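Local coordinates for sorbitol dehydrogenase (Gluconobacter oxydans, PDB 5ITG), which probably interconverts D-sorbitol and L-sorbose as a Rossmann-fold oxidoreductase that uses an NADP(H) cofactor, at residues Thr288-Val293 with Ser346-Glu351; Lys294-Asn299 with Pro340-Pro345; Tyr333-Val338 with Gly352-Val357; Val383-Thr388 with Phe404-Tyr409. One frame throughout, in Å; residues are numbered along the deposited sequence.

Contact 1. Residues Thr288-Val293 with Ser346-Glu351; sequences TDWEYV and SGMTLE
Trp290 meets Met348 through carbon and selenium alone, and the polar grip lies at Thr288, half a turn earlier on the same helix, where OG1 is hydrogen-bonded to both Asp286 OD1 and His193 NE2. The indole reaches out from helix 288-312 with the benzene part of its ring leading. Its CZ2 touches Met348 CG at 3.4 Å, and CH2 lies 3.5 Å from Met348 CE. The two side chains approach from opposite directions. In Met348, a selenomethionine, chi2 (74°) and chi3 (80°) both bend the chain, which folds CE back against the indole. Its selenium SE stands 5.2 Å from the centroid of the six-membered ring of Trp290, 39° off the normal, an oblique Met-aromatic contact.

Beyond this pair, Val293 CG2 meets Leu350 CD2 at 4.2 Å, and Val293 CG1 approaches Met348 CE at 4.3 Å. Were Trp290 cut back to an alanine, Met348 CG and CE would probably lose their aromatic partner and a gap would open beside Tyr353, which also packs on the indole. Thr349 is the N-cap of helix 350-361, its OG1 bonded to Gly352 N. With no hydrogen bond between the segments, van der Waals packing of the Met348 chain, Val293 and Leu350 joins the start of helix 288-312 to the lead-in of helix 350-361.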
# COMPACT_ATOMS: atom_id res chain seq x y z
N THR A 288 0.59 -1.23 -15.01
CA THR A 288 -0.85 -1.04 -15.13
C THR A 288 -1.75 -2.27 -14.99
O THR A 288 -2.69 -2.26 -14.19
CB THR A 288 -1.18 -0.30 -16.44
OG1 THR A 288 -0.38 0.89 -16.51
CG2 THR A 288 -2.65 0.10 -16.47
N ASP A 289 -1.47 -3.33 -15.73
CA ASP A 289 -2.30 -4.52 -15.63
C ASP A 289 -2.33 -5.09 -14.21
O ASP A 289 -3.40 -5.44 -13.70
CB ASP A 289 -1.85 -5.59 -16.63
CG ASP A 289 -2.10 -5.17 -18.07
OD1 ASP A 289 -2.85 -4.20 -18.29
OD2 ASP A 289 -1.55 -5.82 -18.98
N TRP A 290 -1.18 -5.16 -13.55
CA TRP A 290 -1.16 -5.68 -12.18
C TRP A 290 -1.91 -4.79 -11.18
O TRP A 290 -2.55 -5.29 -10.26
CB TRP A 290 0.28 -5.91 -11.71
CG TRP A 290 0.71 -7.34 -11.83
CD1 TRP A 290 1.68 -7.84 -12.65
CD2 TRP A 290 0.19 -8.45 -11.09
NE1 TRP A 290 1.79 -9.20 -12.47
CE2 TRP A 290 0.89 -9.60 -11.52
CE3 TRP A 290 -0.80 -8.58 -10.11
CZ2 TRP A 290 0.63 -10.87 -11.00
CZ3 TRP A 290 -1.06 -9.86 -9.59
CH2 TRP A 290 -0.35 -10.98 -10.04
N GLU A 291 -1.85 -3.48 -11.38
CA GLU A 291 -2.57 -2.55 -10.50
C GLU A 291 -4.07 -2.83 -10.56
O GLU A 291 -4.77 -2.79 -9.54
CB GLU A 291 -2.34 -1.09 -10.90
CG GLU A 291 -0.92 -0.57 -10.69
CD GLU A 291 -0.85 0.96 -10.73
OE1 GLU A 291 -1.51 1.57 -11.59
OE2 GLU A 291 -0.11 1.54 -9.91
N TYR A 292 -4.57 -3.11 -11.77
CA TYR A 292 -5.99 -3.37 -11.93
C TYR A 292 -6.42 -4.73 -11.40
O TYR A 292 -7.57 -4.89 -11.02
CB TYR A 292 -6.42 -3.16 -13.39
CG TYR A 292 -6.60 -1.68 -13.67
CD1 TYR A 292 -7.46 -0.92 -12.88
CD2 TYR A 292 -5.84 -1.03 -14.64
CE1 TYR A 292 -7.57 0.47 -13.04
CE2 TYR A 292 -5.94 0.37 -14.81
CZ TYR A 292 -6.80 1.10 -13.99
OH TYR A 292 -6.87 2.47 -14.11
N VAL A 293 -5.51 -5.70 -11.37
CA VAL A 293 -5.86 -7.00 -10.80
C VAL A 293 -6.11 -6.76 -9.31
O VAL A 293 -7.11 -7.22 -8.74
CB VAL A 293 -4.71 -8.02 -10.92
CG1 VAL A 293 -5.03 -9.26 -10.07
CG2 VAL A 293 -4.53 -8.42 -12.39
N SER A 346 1.20 -11.87 -17.20
CA SER A 346 1.88 -13.14 -17.45
C SER A 346 2.49 -13.70 -16.16
O SER A 346 2.72 -12.96 -15.19
CB SER A 346 2.97 -12.97 -18.51
OG SER A 346 3.93 -12.02 -18.11
N GLY A 347 2.75 -15.00 -16.15
CA GLY A 347 3.34 -15.63 -14.98
C GLY A 347 2.49 -15.68 -13.72
O GLY A 347 3.01 -15.58 -12.61
N MSE A 348 1.18 -15.83 -13.89
CA MSE A 348 0.25 -15.91 -12.76
C MSE A 348 -1.13 -16.27 -13.29
O MSE A 348 -1.40 -16.13 -14.49
CB MSE A 348 0.15 -14.56 -12.05
CG MSE A 348 -0.51 -13.44 -12.88
SE MSE A 348 -2.46 -13.55 -13.11
CE MSE A 348 -2.99 -12.82 -11.39
N THR A 349 -2.00 -16.75 -12.41
CA THR A 349 -3.36 -17.07 -12.83
C THR A 349 -4.28 -16.22 -11.96
O THR A 349 -3.98 -15.95 -10.79
CB THR A 349 -3.71 -18.56 -12.64
OG1 THR A 349 -3.72 -18.89 -11.25
CG2 THR A 349 -2.71 -19.45 -13.37
N LEU A 350 -5.38 -15.77 -12.55
CA LEU A 350 -6.33 -14.95 -11.83
C LEU A 350 -6.99 -15.80 -10.75
O LEU A 350 -7.38 -15.30 -9.69
CB LEU A 350 -7.37 -14.38 -12.80
CG LEU A 350 -6.77 -13.39 -13.80
CD1 LEU A 350 -7.80 -12.97 -14.83
CD2 LEU A 350 -6.24 -12.18 -13.05
N GLU A 351 -7.09 -17.11 -11.00
CA GLU A 351 -7.70 -18.03 -10.05
C GLU A 351 -6.81 -18.18 -8.83
O GLU A 351 -7.30 -18.34 -7.71
CB GLU A 351 -7.94 -19.39 -10.69
CG GLU A 351 -8.85 -19.34 -11.90
CD GLU A 351 -8.11 -19.50 -13.21
OE1 GLU A 351 -7.34 -18.58 -13.62
OE2 GLU A 351 -8.30 -20.57 -13.83

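Contact 2. Residues Lys294-Asn299 with Pro340-Pro345; sequences KIRMLN and PTLKAP
A bend at chi3 (56°) in an otherwise extended Arg296 side chain turns its guanidinium toward Thr341, whose own OG1, placed between its backbone N and carbonyl carbon, is presented to the same group as the main-chain O. The guanidinium therefore meets this one residue end-on with two nitrogens. NH1 gives a hydrogen bond of 2.8 Å to Thr341 O, fairly straight at 159°, while NH2 reaches Thr341 OG1, also at 2.8 Å but more bent, at 138°. A weak third bond runs from NH2 to Thr341 O. Both acceptors lie close to the guanidinium plane, although NH1 approaches the Thr341 carbonyl from well off the plane of that carbonyl.

Leu342 packs with both its branches. CD1 lies 3.6 Å from Arg296 NH1, oblique to the guanidinium, the two side chains sliding past each other in opposite directions. The other branch, CD2, makes the apolar contact, against both CG and SE of Met297, a selenomethionine, each 3.6 Å away. On the helix side, Asn299 N bonds to Lys294 O at 3.0 Å in a wider, pi-type turn.

Thr341 OG1 is also hydrogen-bonded to Asp337 O and Val338 O at the end of helix 324-338, and Arg296 NH2 has a further partner on helix 377-394. The arginine thus joins the buried face of helix 288-312 to the loop leaving helix 324-338. Two short bonds to separate atoms of Thr341 are likely to fix the rotation of the guanidinium, and they give N-H groups of this buried side chain their acceptors.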
# COMPACT_ATOMS: atom_id res chain seq x y z
N LYS A 294 -5.21 -6.02 -8.67
CA LYS A 294 -5.34 -5.72 -7.25
C LYS A 294 -6.60 -4.90 -6.98
O LYS A 294 -7.37 -5.20 -6.05
CB LYS A 294 -4.11 -4.96 -6.77
CG LYS A 294 -4.05 -4.78 -5.26
CD LYS A 294 -2.82 -3.98 -4.88
CE LYS A 294 -2.90 -3.51 -3.45
NZ LYS A 294 -1.86 -2.47 -3.18
N ILE A 295 -6.82 -3.88 -7.79
CA ILE A 295 -7.99 -3.02 -7.63
C ILE A 295 -9.32 -3.77 -7.84
O ILE A 295 -10.23 -3.69 -7.01
CB ILE A 295 -7.94 -1.84 -8.63
CG1 ILE A 295 -6.84 -0.86 -8.21
CG2 ILE A 295 -9.29 -1.12 -8.69
CD1 ILE A 295 -6.56 0.20 -9.26
N ARG A 296 -9.41 -4.51 -8.94
CA ARG A 296 -10.66 -5.18 -9.28
C ARG A 296 -10.95 -6.53 -8.64
O ARG A 296 -12.09 -7.02 -8.73
CB ARG A 296 -10.78 -5.28 -10.81
CG ARG A 296 -10.78 -3.90 -11.49
CD ARG A 296 -10.93 -4.03 -13.00
NE ARG A 296 -12.14 -4.78 -13.32
CZ ARG A 296 -12.33 -5.47 -14.45
NH1 ARG A 296 -11.38 -5.50 -15.39
NH2 ARG A 296 -13.46 -6.13 -14.63
N MSE A 297 -9.95 -7.13 -8.01
CA MSE A 297 -10.15 -8.41 -7.33
C MSE A 297 -9.96 -8.28 -5.81
O MSE A 297 -10.85 -8.64 -5.06
CB MSE A 297 -9.21 -9.48 -7.89
CG MSE A 297 -9.60 -9.94 -9.29
SE MSE A 297 -8.56 -11.45 -9.87
CE MSE A 297 -9.39 -12.79 -8.73
N LEU A 298 -8.82 -7.75 -5.36
CA LEU A 298 -8.59 -7.61 -3.92
C LEU A 298 -9.44 -6.51 -3.29
O LEU A 298 -10.21 -6.76 -2.36
CB LEU A 298 -7.10 -7.34 -3.61
CG LEU A 298 -6.77 -7.18 -2.12
CD1 LEU A 298 -6.84 -8.53 -1.43
CD2 LEU A 298 -5.38 -6.59 -1.94
N ASN A 299 -9.30 -5.28 -3.79
CA ASN A 299 -10.05 -4.15 -3.26
C ASN A 299 -11.55 -4.30 -3.50
O ASN A 299 -12.37 -4.08 -2.60
CB ASN A 299 -9.54 -2.84 -3.89
CG ASN A 299 -8.05 -2.62 -3.65
OD1 ASN A 299 -7.49 -3.04 -2.63
ND2 ASN A 299 -7.40 -1.94 -4.59
N PRO A 340 -13.62 -13.01 -15.82
CA PRO A 340 -13.89 -13.06 -17.26
C PRO A 340 -13.71 -11.72 -17.98
O PRO A 340 -13.62 -11.67 -19.20
CB PRO A 340 -15.34 -13.57 -17.33
CG PRO A 340 -15.49 -14.35 -16.03
CD PRO A 340 -14.80 -13.45 -15.05
N THR A 341 -13.66 -10.63 -17.22
CA THR A 341 -13.50 -9.31 -17.82
C THR A 341 -12.25 -8.59 -17.32
O THR A 341 -12.17 -7.36 -17.36
CB THR A 341 -14.74 -8.42 -17.55
OG1 THR A 341 -14.82 -8.09 -16.16
CG2 THR A 341 -16.02 -9.17 -17.95
N LEU A 342 -11.26 -9.37 -16.88
CA LEU A 342 -10.01 -8.83 -16.35
C LEU A 342 -8.80 -9.38 -17.10
O LEU A 342 -8.64 -10.59 -17.22
CB LEU A 342 -9.88 -9.19 -14.87
CG LEU A 342 -8.59 -8.76 -14.16
CD1 LEU A 342 -8.46 -7.23 -14.24
CD2 LEU A 342 -8.60 -9.22 -12.71
N LYS A 343 -7.95 -8.49 -17.61
CA LYS A 343 -6.77 -8.93 -18.34
C LYS A 343 -5.77 -9.55 -17.36
O LYS A 343 -5.48 -8.99 -16.31
CB LYS A 343 -6.14 -7.75 -19.09
CG LYS A 343 -4.89 -8.09 -19.86
CD LYS A 343 -4.41 -6.88 -20.67
CE LYS A 343 -3.07 -7.14 -21.34
NZ LYS A 343 -3.11 -8.29 -22.28
N ALA A 344 -5.25 -10.71 -17.71
CA ALA A 344 -4.31 -11.39 -16.83
C ALA A 344 -2.84 -11.16 -17.15
O ALA A 344 -2.41 -11.37 -18.29
CB ALA A 344 -4.61 -12.88 -16.82
N PRO A 345 -2.06 -10.72 -16.15
CA PRO A 345 -0.63 -10.48 -16.36
C PRO A 345 0.03 -11.84 -16.59
O PRO A 345 -0.54 -12.86 -16.22
CB PRO A 345 -0.18 -9.87 -15.03
CG PRO A 345 -1.42 -9.16 -14.56
CD PRO A 345 -2.51 -10.16 -14.86

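Contact 3. Residues Tyr333-Val338 with Gly352-Val357; sequences YLNKDV and GYRDSV
Helices 324-338 and 350-361 come together with the CA atoms of Leu334 and Arg354 only 7.0 Å apart, the first helix widening into a pi-type turn over residues 334-338. The polar link is a single hydrogen bond, from Arg354 NH1 to Asn335 OD1, 2.7 Å long and fairly straight at 159°. OD1 sits in the guanidinium plane at its edge, but the two flat groups are turned almost perpendicular, with amide and guanidinium planes 87° apart. The same oxygen lies 3.2 Å from Arg354 CD, so it is tucked against the aliphatic arm as well as the NH1 end.

Arg354 places its CG anti to the backbone N, and a bend at chi3 (69°) swings the guanidinium round until two of its edges meet partners. NE and NH2 grip Asp355 OD1 side-on, at 3.2 and 3.1 Å, in a salt bridge within the helix. Both nitrogens approach OD1 from one face of the carboxylate. Nearer the backbone, Leu334 CD1 packs on Arg354 CG at 3.9 Å, and the arginine also touches Met297 of helix 288-312.

Asp355 would probably balance much of the arginine charge from within its own helix and fix the rotation of the guanidinium, which leaves NH1 to make the bridge between helices. That bond probably also settles the orientation of the Asn335 amide, its oxygen directed toward the donor.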
# COMPACT_ATOMS: atom_id res chain seq x y z
N TYR A 333 -18.71 -13.81 -7.49
CA TYR A 333 -18.47 -12.48 -8.09
C TYR A 333 -17.11 -12.51 -8.79
O TYR A 333 -16.99 -12.13 -9.95
CB TYR A 333 -18.48 -11.42 -6.98
CG TYR A 333 -18.03 -10.02 -7.40
CD1 TYR A 333 -18.74 -9.28 -8.34
CD2 TYR A 333 -16.89 -9.44 -6.83
CE1 TYR A 333 -18.34 -7.98 -8.70
CE2 TYR A 333 -16.49 -8.14 -7.18
CZ TYR A 333 -17.22 -7.41 -8.12
OH TYR A 333 -16.83 -6.13 -8.46
N LEU A 334 -16.07 -12.94 -8.08
CA LEU A 334 -14.74 -13.00 -8.67
C LEU A 334 -14.68 -13.95 -9.88
O LEU A 334 -14.12 -13.59 -10.91
CB LEU A 334 -13.72 -13.42 -7.62
CG LEU A 334 -13.52 -12.39 -6.50
CD1 LEU A 334 -12.56 -12.95 -5.48
CD2 LEU A 334 -12.98 -11.07 -7.07
N ASN A 335 -15.26 -15.14 -9.75
CA ASN A 335 -15.23 -16.11 -10.85
C ASN A 335 -16.08 -15.76 -12.07
O ASN A 335 -15.64 -15.91 -13.21
CB ASN A 335 -15.69 -17.49 -10.37
CG ASN A 335 -14.68 -18.15 -9.47
OD1 ASN A 335 -13.47 -17.99 -9.64
ND2 ASN A 335 -15.17 -18.93 -8.51
N LYS A 336 -17.30 -15.30 -11.82
CA LYS A 336 -18.23 -15.01 -12.90
C LYS A 336 -18.27 -13.59 -13.46
O LYS A 336 -18.58 -13.41 -14.64
CB LYS A 336 -19.64 -15.40 -12.45
CG LYS A 336 -19.73 -16.80 -11.88
CD LYS A 336 -19.27 -17.86 -12.87
CE LYS A 336 -19.16 -19.23 -12.20
NZ LYS A 336 -18.55 -20.26 -13.11
N ASP A 337 -17.96 -12.60 -12.63
CA ASP A 337 -18.02 -11.21 -13.09
C ASP A 337 -16.68 -10.52 -13.35
O ASP A 337 -16.53 -9.83 -14.36
CB ASP A 337 -18.81 -10.38 -12.07
CG ASP A 337 -20.17 -10.98 -11.78
OD1 ASP A 337 -20.95 -11.20 -12.73
OD2 ASP A 337 -20.46 -11.26 -10.60
N VAL A 338 -15.72 -10.71 -12.46
CA VAL A 338 -14.43 -10.05 -12.61
C VAL A 338 -13.42 -10.78 -13.49
O VAL A 338 -12.96 -10.23 -14.48
CB VAL A 338 -13.78 -9.78 -11.23
CG1 VAL A 338 -12.48 -8.97 -11.40
CG2 VAL A 338 -14.77 -9.01 -10.34
N GLY A 352 -5.50 -18.15 -9.05
CA GLY A 352 -4.55 -18.26 -7.95
C GLY A 352 -4.61 -16.97 -7.15
O GLY A 352 -4.47 -16.97 -5.93
N TYR A 353 -4.83 -15.85 -7.84
CA TYR A 353 -4.92 -14.57 -7.14
C TYR A 353 -6.18 -14.60 -6.28
O TYR A 353 -6.16 -14.17 -5.12
CB TYR A 353 -5.01 -13.40 -8.12
CG TYR A 353 -4.79 -12.07 -7.42
CD1 TYR A 353 -3.51 -11.64 -7.08
CD2 TYR A 353 -5.87 -11.27 -7.05
CE1 TYR A 353 -3.30 -10.44 -6.38
CE2 TYR A 353 -5.68 -10.08 -6.36
CZ TYR A 353 -4.40 -9.67 -6.02
OH TYR A 353 -4.23 -8.50 -5.33
N ARG A 354 -7.26 -15.09 -6.86
CA ARG A 354 -8.54 -15.21 -6.16
C ARG A 354 -8.33 -16.00 -4.87
O ARG A 354 -8.81 -15.61 -3.80
CB ARG A 354 -9.56 -15.94 -7.04
CG ARG A 354 -10.85 -16.35 -6.34
CD ARG A 354 -11.51 -17.52 -7.10
NE ARG A 354 -10.73 -18.75 -6.97
CZ ARG A 354 -10.81 -19.79 -7.80
NH1 ARG A 354 -11.63 -19.75 -8.85
NH2 ARG A 354 -10.08 -20.87 -7.58
N ASP A 355 -7.61 -17.12 -4.98
CA ASP A 355 -7.36 -17.94 -3.81
C ASP A 355 -6.61 -17.17 -2.73
O ASP A 355 -6.92 -17.30 -1.54
CB ASP A 355 -6.57 -19.20 -4.19
CG ASP A 355 -7.39 -20.16 -5.04
OD1 ASP A 355 -8.63 -20.10 -4.97
OD2 ASP A 355 -6.79 -20.98 -5.77
N SER A 356 -5.64 -16.35 -3.13
CA SER A 356 -4.88 -15.57 -2.15
C SER A 356 -5.75 -14.50 -1.49
O SER A 356 -5.60 -14.23 -0.30
CB SER A 356 -3.66 -14.90 -2.80
OG SER A 356 -4.05 -13.90 -3.73
N VAL A 357 -6.66 -13.90 -2.25
CA VAL A 357 -7.53 -12.88 -1.68
C VAL A 357 -8.34 -13.51 -0.55
O VAL A 357 -8.39 -12.97 0.56
CB VAL A 357 -8.47 -12.28 -2.75
CG1 VAL A 357 -9.65 -11.56 -2.10
CG2 VAL A 357 -7.67 -11.29 -3.63

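Contact 4. Residues Val383-Thr388 with Phe404-Tyr409; sequences VFWTET and FGIASY
Trp385 makes a helix-to-helix packing contact in the all-helical surroundings of the C-terminal domain, spanning from helix 377-394 to the next helix, 400-412. From CB, which points toward the partner helix, chi1 (-72°) sets CG anti to the carbonyl carbon and the indole runs outward with its six-membered ring in front. On the pyrrole side, NE1 is hydrogen-bonded to Ala300 O of helix 288-312, and Val303 of that helix also touches the side chain. Farther out, CZ3 lies 3.5 Å from Gly405 C and 3.7 Å from Ile406 N, with Ile406 CG1 at 4.2 Å as its apolar neighbour. CH2, at the tip, meets Gly405 O.

The outer edge of the ring thus abuts the main chain at Gly405: a beta carbon there would come to about 2.7 Å from CH2, too near to be tolerated. Replacing Trp385 by an alanine would probably open a gap beside Gly405 and Ile406 and leave Ala300 O without its indole donor. Ile406 also touches Phe452 and Val467, and all three touching residues are buried. Gly405 O stands 3.4 Å from Trp385 CH2, at the ring edge and near its plane, while also accepting Tyr409 N within the helix.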
# COMPACT_ATOMS: atom_id res chain seq x y z
N VAL A 383 -13.80 3.55 -7.70
CA VAL A 383 -12.53 3.01 -8.17
C VAL A 383 -12.48 1.49 -8.35
O VAL A 383 -12.01 1.00 -9.38
CB VAL A 383 -11.37 3.44 -7.24
CG1 VAL A 383 -10.04 2.88 -7.76
CG2 VAL A 383 -11.30 4.98 -7.19
N PHE A 384 -13.00 0.74 -7.38
CA PHE A 384 -12.93 -0.73 -7.46
C PHE A 384 -13.96 -1.46 -8.32
O PHE A 384 -13.67 -2.53 -8.86
CB PHE A 384 -13.00 -1.36 -6.06
CG PHE A 384 -12.18 -0.66 -5.01
CD1 PHE A 384 -11.03 0.04 -5.34
CD2 PHE A 384 -12.54 -0.76 -3.67
CE1 PHE A 384 -10.25 0.62 -4.35
CE2 PHE A 384 -11.77 -0.18 -2.68
CZ PHE A 384 -10.63 0.51 -3.01
N TRP A 385 -15.17 -0.91 -8.44
CA TRP A 385 -16.23 -1.60 -9.17
C TRP A 385 -16.62 -1.12 -10.57
O TRP A 385 -17.18 -1.89 -11.35
CB TRP A 385 -17.51 -1.59 -8.33
CG TRP A 385 -17.53 -2.50 -7.11
CD1 TRP A 385 -16.53 -3.29 -6.65
CD2 TRP A 385 -18.65 -2.70 -6.23
NE1 TRP A 385 -16.95 -3.99 -5.53
CE2 TRP A 385 -18.24 -3.64 -5.25
CE3 TRP A 385 -19.95 -2.18 -6.18
CZ2 TRP A 385 -19.09 -4.07 -4.23
CZ3 TRP A 385 -20.80 -2.61 -5.16
CH2 TRP A 385 -20.37 -3.55 -4.20
N THR A 386 -16.32 0.13 -10.91
CA THR A 386 -16.73 0.68 -12.20
C THR A 386 -16.40 -0.14 -13.45
O THR A 386 -17.29 -0.39 -14.28
CB THR A 386 -16.19 2.12 -12.38
OG1 THR A 386 -16.78 2.96 -11.38
CG2 THR A 386 -16.55 2.66 -13.77
N GLU A 387 -15.16 -0.57 -13.62
CA GLU A 387 -14.81 -1.34 -14.81
C GLU A 387 -15.65 -2.63 -14.92
O GLU A 387 -16.17 -2.95 -15.98
CB GLU A 387 -13.32 -1.69 -14.81
CG GLU A 387 -12.84 -2.54 -16.00
CD GLU A 387 -12.97 -1.84 -17.34
OE1 GLU A 387 -12.50 -0.69 -17.46
OE2 GLU A 387 -13.53 -2.45 -18.28
N THR A 388 -15.79 -3.35 -13.81
CA THR A 388 -16.57 -4.58 -13.81
C THR A 388 -18.03 -4.34 -14.21
O THR A 388 -18.62 -5.12 -14.96
CB THR A 388 -16.48 -5.29 -12.45
OG1 THR A 388 -15.15 -5.81 -12.30
CG2 THR A 388 -17.49 -6.43 -12.34
N PHE A 404 -26.40 -7.09 -6.67
CA PHE A 404 -26.42 -7.45 -5.26
C PHE A 404 -25.41 -6.61 -4.49
O PHE A 404 -25.67 -6.14 -3.37
CB PHE A 404 -26.09 -8.94 -5.07
CG PHE A 404 -25.90 -9.33 -3.63
CD1 PHE A 404 -26.99 -9.46 -2.78
CD2 PHE A 404 -24.62 -9.48 -3.10
CE1 PHE A 404 -26.82 -9.73 -1.42
CE2 PHE A 404 -24.43 -9.74 -1.74
CZ PHE A 404 -25.54 -9.86 -0.90
N GLY A 405 -24.23 -6.41 -5.07
CA GLY A 405 -23.22 -5.61 -4.39
C GLY A 405 -23.72 -4.19 -4.18
O GLY A 405 -23.56 -3.61 -3.11
N ILE A 406 -24.35 -3.64 -5.22
CA ILE A 406 -24.86 -2.28 -5.17
C ILE A 406 -26.01 -2.16 -4.16
O ILE A 406 -26.04 -1.23 -3.35
CB ILE A 406 -25.34 -1.83 -6.57
CG1 ILE A 406 -24.13 -1.70 -7.49
CG2 ILE A 406 -26.06 -0.48 -6.48
CD1 ILE A 406 -24.50 -1.59 -8.98
N ALA A 407 -26.93 -3.12 -4.21
CA ALA A 407 -28.07 -3.12 -3.30
C ALA A 407 -27.62 -3.25 -1.85
O ALA A 407 -28.22 -2.66 -0.95
CB ALA A 407 -29.02 -4.27 -3.66
N SER A 408 -26.56 -4.03 -1.63
CA SER A 408 -26.01 -4.24 -0.29
C SER A 408 -25.39 -2.95 0.22
O SER A 408 -25.56 -2.58 1.39
CB SER A 408 -24.95 -5.35 -0.31
OG SER A 408 -25.56 -6.62 -0.46
N TYR A 409 -24.65 -2.27 -0.65
CA TYR A 409 -24.03 -1.01 -0.30
C TYR A 409 -25.12 -0.01 0.11
O TYR A 409 -25.03 0.64 1.16
CB TYR A 409 -23.23 -0.46 -1.49
CG TYR A 409 -22.71 0.95 -1.28
CD1 TYR A 409 -21.75 1.23 -0.31
CD2 TYR A 409 -23.21 2.01 -2.04
CE1 TYR A 409 -21.30 2.54 -0.10
CE2 TYR A 409 -22.76 3.32 -1.84
CZ TYR A 409 -21.81 3.58 -0.87
OH TYR A 409 -21.38 4.87 -0.66

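Overall arrangement
All four contacts fall within the Mannitol dehydrogenase C-terminal domain range and gather around helix 288-312. Contacts 1 and 2 are neighbours along it, their centres 6 Å apart, joined where Trp290 NE1 lies 3.3 Å from Pro345 CB. Contact 3, with its centre 8 Å from that of contact 2, shares helix 350-361 with contact 1, and its Tyr353 packs against Val293. Contact 4 is tied to contact 2 by a probable hydrogen bond of 2.9 Å from Arg296 NH2 to Thr388 OG1, and to contact 3 where Tyr333 OH touches Trp385 CD1. Contacts 1 and 4 do not touch, their nearest atoms being about 6 Å apart. The structure is of the substrate-free enzyme.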